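Local structure of putative methyltransferase (Porphyromonas gingivalis, 3LL7) at residues E49-L54 with Q60-S65. The protein is a putative methyltransferase that probably transfers methyl groups from S-adenosylmethionine to a substrate not yet established. Residues are numbered along the deposited sequence; the frame is centred on the assembly and turned at random.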
loop_
_atom_site.group_PDB
_atom_site.type_symbol
_atom_site.label_atom_id
_atom_site.label_comp_id
_atom_site.label_asym_id
_atom_site.label_seq_id
_atom_site.Cartn_x
_atom_site.Cartn_y
_atom_site.Cartn_z
ATOM N N GLU A 49 13.332 -14.305 -18.053
ATOM C CA GLU A 49 12.277 -13.387 -18.563
ATOM C C GLU A 49 11.811 -12.418 -17.497
ATOM O O GLU A 49 11.636 -11.231 -17.771
ATOM C CB GLU A 49 11.063 -14.139 -19.166
ATOM C CG GLU A 49 10.093 -13.280 -20.051
ATOM C CD GLU A 49 8.951 -12.572 -19.282
ATOM O OE1 GLU A 49 8.644 -12.965 -18.134
ATOM O OE2 GLU A 49 8.347 -11.605 -19.829
ATOM N N LEU A 50 11.616 -12.906 -16.277
ATOM C CA LEU A 50 10.991 -12.069 -15.252
ATOM C C LEU A 50 11.995 -11.349 -14.354
ATOM O O LEU A 50 11.598 -10.587 -13.483
ATOM C CB LEU A 50 9.963 -12.870 -14.422
ATOM C CG LEU A 50 10.408 -14.076 -13.602
ATOM C CD1 LEU A 50 11.258 -13.633 -12.413
ATOM C CD2 LEU A 50 9.204 -14.917 -13.126
ATOM N N TRP A 51 13.289 -11.571 -14.560
ATOM C CA TRP A 51 14.280 -10.899 -13.702
ATOM C C TRP A 51 14.236 -9.361 -13.759
ATOM O O TRP A 51 14.317 -8.711 -12.704
ATOM C CB TRP A 51 15.709 -11.425 -13.934
ATOM C CG TRP A 51 16.478 -11.489 -12.652
ATOM C CD1 TRP A 51 17.418 -10.603 -12.212
ATOM C CD2 TRP A 51 16.325 -12.466 -11.608
ATOM N NE1 TRP A 51 17.881 -10.979 -10.974
ATOM C CE2 TRP A 51 17.220 -12.112 -10.571
ATOM C CE3 TRP A 51 15.526 -13.614 -11.453
ATOM C CZ2 TRP A 51 17.354 -12.873 -9.387
ATOM C CZ3 TRP A 51 15.652 -14.369 -10.270
ATOM C CH2 TRP A 51 16.561 -13.987 -9.255
ATOM N N PRO A 52 14.090 -8.766 -14.976
ATOM C CA PRO A 52 13.964 -7.300 -14.998
ATOM C C PRO A 52 12.786 -6.799 -14.153
ATOM O O PRO A 52 12.941 -5.816 -13.419
ATOM C CB PRO A 52 13.760 -6.982 -16.489
ATOM C CG PRO A 52 14.441 -8.126 -17.205
ATOM C CD PRO A 52 14.097 -9.324 -16.343
ATOM N N ARG A 53 11.640 -7.490 -14.228
ATOM C CA ARG A 53 10.445 -7.097 -13.455
ATOM C C ARG A 53 10.609 -7.359 -11.961
ATOM O O ARG A 53 10.074 -6.606 -11.146
ATOM C CB ARG A 53 9.164 -7.742 -14.011
ATOM C CG ARG A 53 8.712 -7.144 -15.370
ATOM C CD ARG A 53 7.263 -7.531 -15.751
ATOM N NE ARG A 53 7.058 -8.985 -15.839
ATOM C CZ ARG A 53 7.400 -9.742 -16.882
ATOM N NH1 ARG A 53 7.985 -9.204 -17.946
ATOM N NH2 ARG A 53 7.166 -11.049 -16.861
ATOM N N LEU A 54 11.343 -8.416 -11.602
ATOM C CA LEU A 54 11.775 -8.625 -10.214
ATOM C C LEU A 54 12.691 -7.509 -9.716
ATOM O O LEU A 54 12.534 -7.039 -8.586
ATOM C CB LEU A 54 12.482 -9.978 -10.021
ATOM C CG LEU A 54 13.024 -10.296 -8.612
ATOM C CD1 LEU A 54 11.886 -10.552 -7.584
ATOM C CD2 LEU A 54 13.954 -11.495 -8.640
ATOM N N GLN A 60 16.281 -5.671 -3.856
ATOM C CA GLN A 60 17.095 -6.469 -2.926
ATOM C C GLN A 60 17.040 -7.985 -3.209
ATOM O O GLN A 60 18.048 -8.687 -3.052
ATOM C CB GLN A 60 16.748 -6.164 -1.480
ATOM C CG GLN A 60 17.246 -4.800 -1.043
ATOM C CD GLN A 60 17.490 -4.727 0.454
ATOM O OE1 GLN A 60 16.808 -5.393 1.239
ATOM N NE2 GLN A 60 18.467 -3.918 0.856
ATOM N N TRP A 61 15.886 -8.475 -3.665
ATOM C CA TRP A 61 15.770 -9.885 -4.086
ATOM C C TRP A 61 16.542 -10.181 -5.384
ATOM O O TRP A 61 17.237 -11.205 -5.489
ATOM C CB TRP A 61 14.298 -10.303 -4.227
ATOM C CG TRP A 61 13.580 -10.471 -2.908
ATOM C CD1 TRP A 61 13.685 -9.669 -1.805
ATOM C CD2 TRP A 61 12.622 -11.485 -2.572
ATOM N NE1 TRP A 61 12.868 -10.134 -0.797
ATOM C CE2 TRP A 61 12.201 -11.241 -1.244
ATOM C CE3 TRP A 61 12.080 -12.577 -3.264
ATOM C CZ2 TRP A 61 11.265 -12.052 -0.589
ATOM C CZ3 TRP A 61 11.151 -13.396 -2.603
ATOM C CH2 TRP A 61 10.755 -13.120 -1.287
ATOM N N ALA A 62 16.417 -9.286 -6.365
ATOM C CA ALA A 62 17.053 -9.477 -7.667
ATOM C C ALA A 62 18.575 -9.583 -7.553
ATOM O O ALA A 62 19.234 -10.098 -8.464
ATOM C CB ALA A 62 16.658 -8.369 -8.642
ATOM N N GLY A 63 19.120 -9.105 -6.436
ATOM C CA GLY A 63 20.560 -9.187 -6.183
ATOM C C GLY A 63 21.009 -10.416 -5.403
ATOM O O GLY A 63 22.197 -10.561 -5.117
ATOM N N ILE A 64 20.070 -11.296 -5.057
ATOM C CA ILE A 64 20.381 -12.489 -4.251
ATOM C C ILE A 64 20.432 -13.761 -5.090
ATOM O O ILE A 64 19.473 -14.092 -5.833
ATOM C CB ILE A 64 19.430 -12.674 -3.043
ATOM C CG1 ILE A 64 19.621 -11.521 -2.050
ATOM C CG2 ILE A 64 19.673 -14.020 -2.342
ATOM C CD1 ILE A 64 18.874 -11.697 -0.753
ATOM N N SER A 65 21.550 -14.475 -4.930
ATOM C CA SER A 65 21.849 -15.690 -5.671
ATOM C C SER A 65 21.013 -16.865 -5.181
ATOM O O SER A 65 20.871 -17.110 -3.973
ATOM C CB SER A 65 23.347 -16.040 -5.583
ATOM O OG SER A 65 23.611 -16.925 -4.503
#
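W51 and L54, near the end of helix 38-57, hold the short helix 59-62 that follows it, in a small contact of one side-chain-to-backbone hydrogen bond and apolar packing around A62. The indole of W51 points its N-H at the main chain: NE1 donates to A62 O at 3.0 Å, with an N-H...O angle of 142°. The oxygen lies close to the ring plane, and NE1 meets it on a lone pair in the carbonyl plane. Such a bond helps to set how the indole is turned and satisfies a carbonyl near the end of the short helix, while the neighbouring W61 O is taken by I64 N in the turn beyond. The methyl of A62 stands off the indole plane, beyond the rim at NE1, with CB 3.7 Å from W51 NE1.

L54, one turn further on, supplies the greasy half. It extends toward 60-65 because chi1, at 178°, sets CG opposite the backbone N: CD2 approaches A62 CA at 3.8 Å, and CD1 touches W61 CB at 4.1 Å. CD2 also lies over the W51 indole, 3.5 Å above its plane, offset toward the rim and on the same side as A62 CB. W61 offers L54 little more than its CB; its ring turns away toward the loop residues L67 and L104 and L138 from helix 125-138. I69 from a loop and L75 from helix 72-77 also touch L54.

On helix 38-57 itself, R53 grips E49 end-on, NH2 to OE1 at 2.7 Å and NH1 to OE2 at 3.1 Å, a salt bridge one turn apart. Overall these are two consecutive helices joined by a tight turn, the short one folded back against the last turns of the long one, in the helical N-terminal part of the chain.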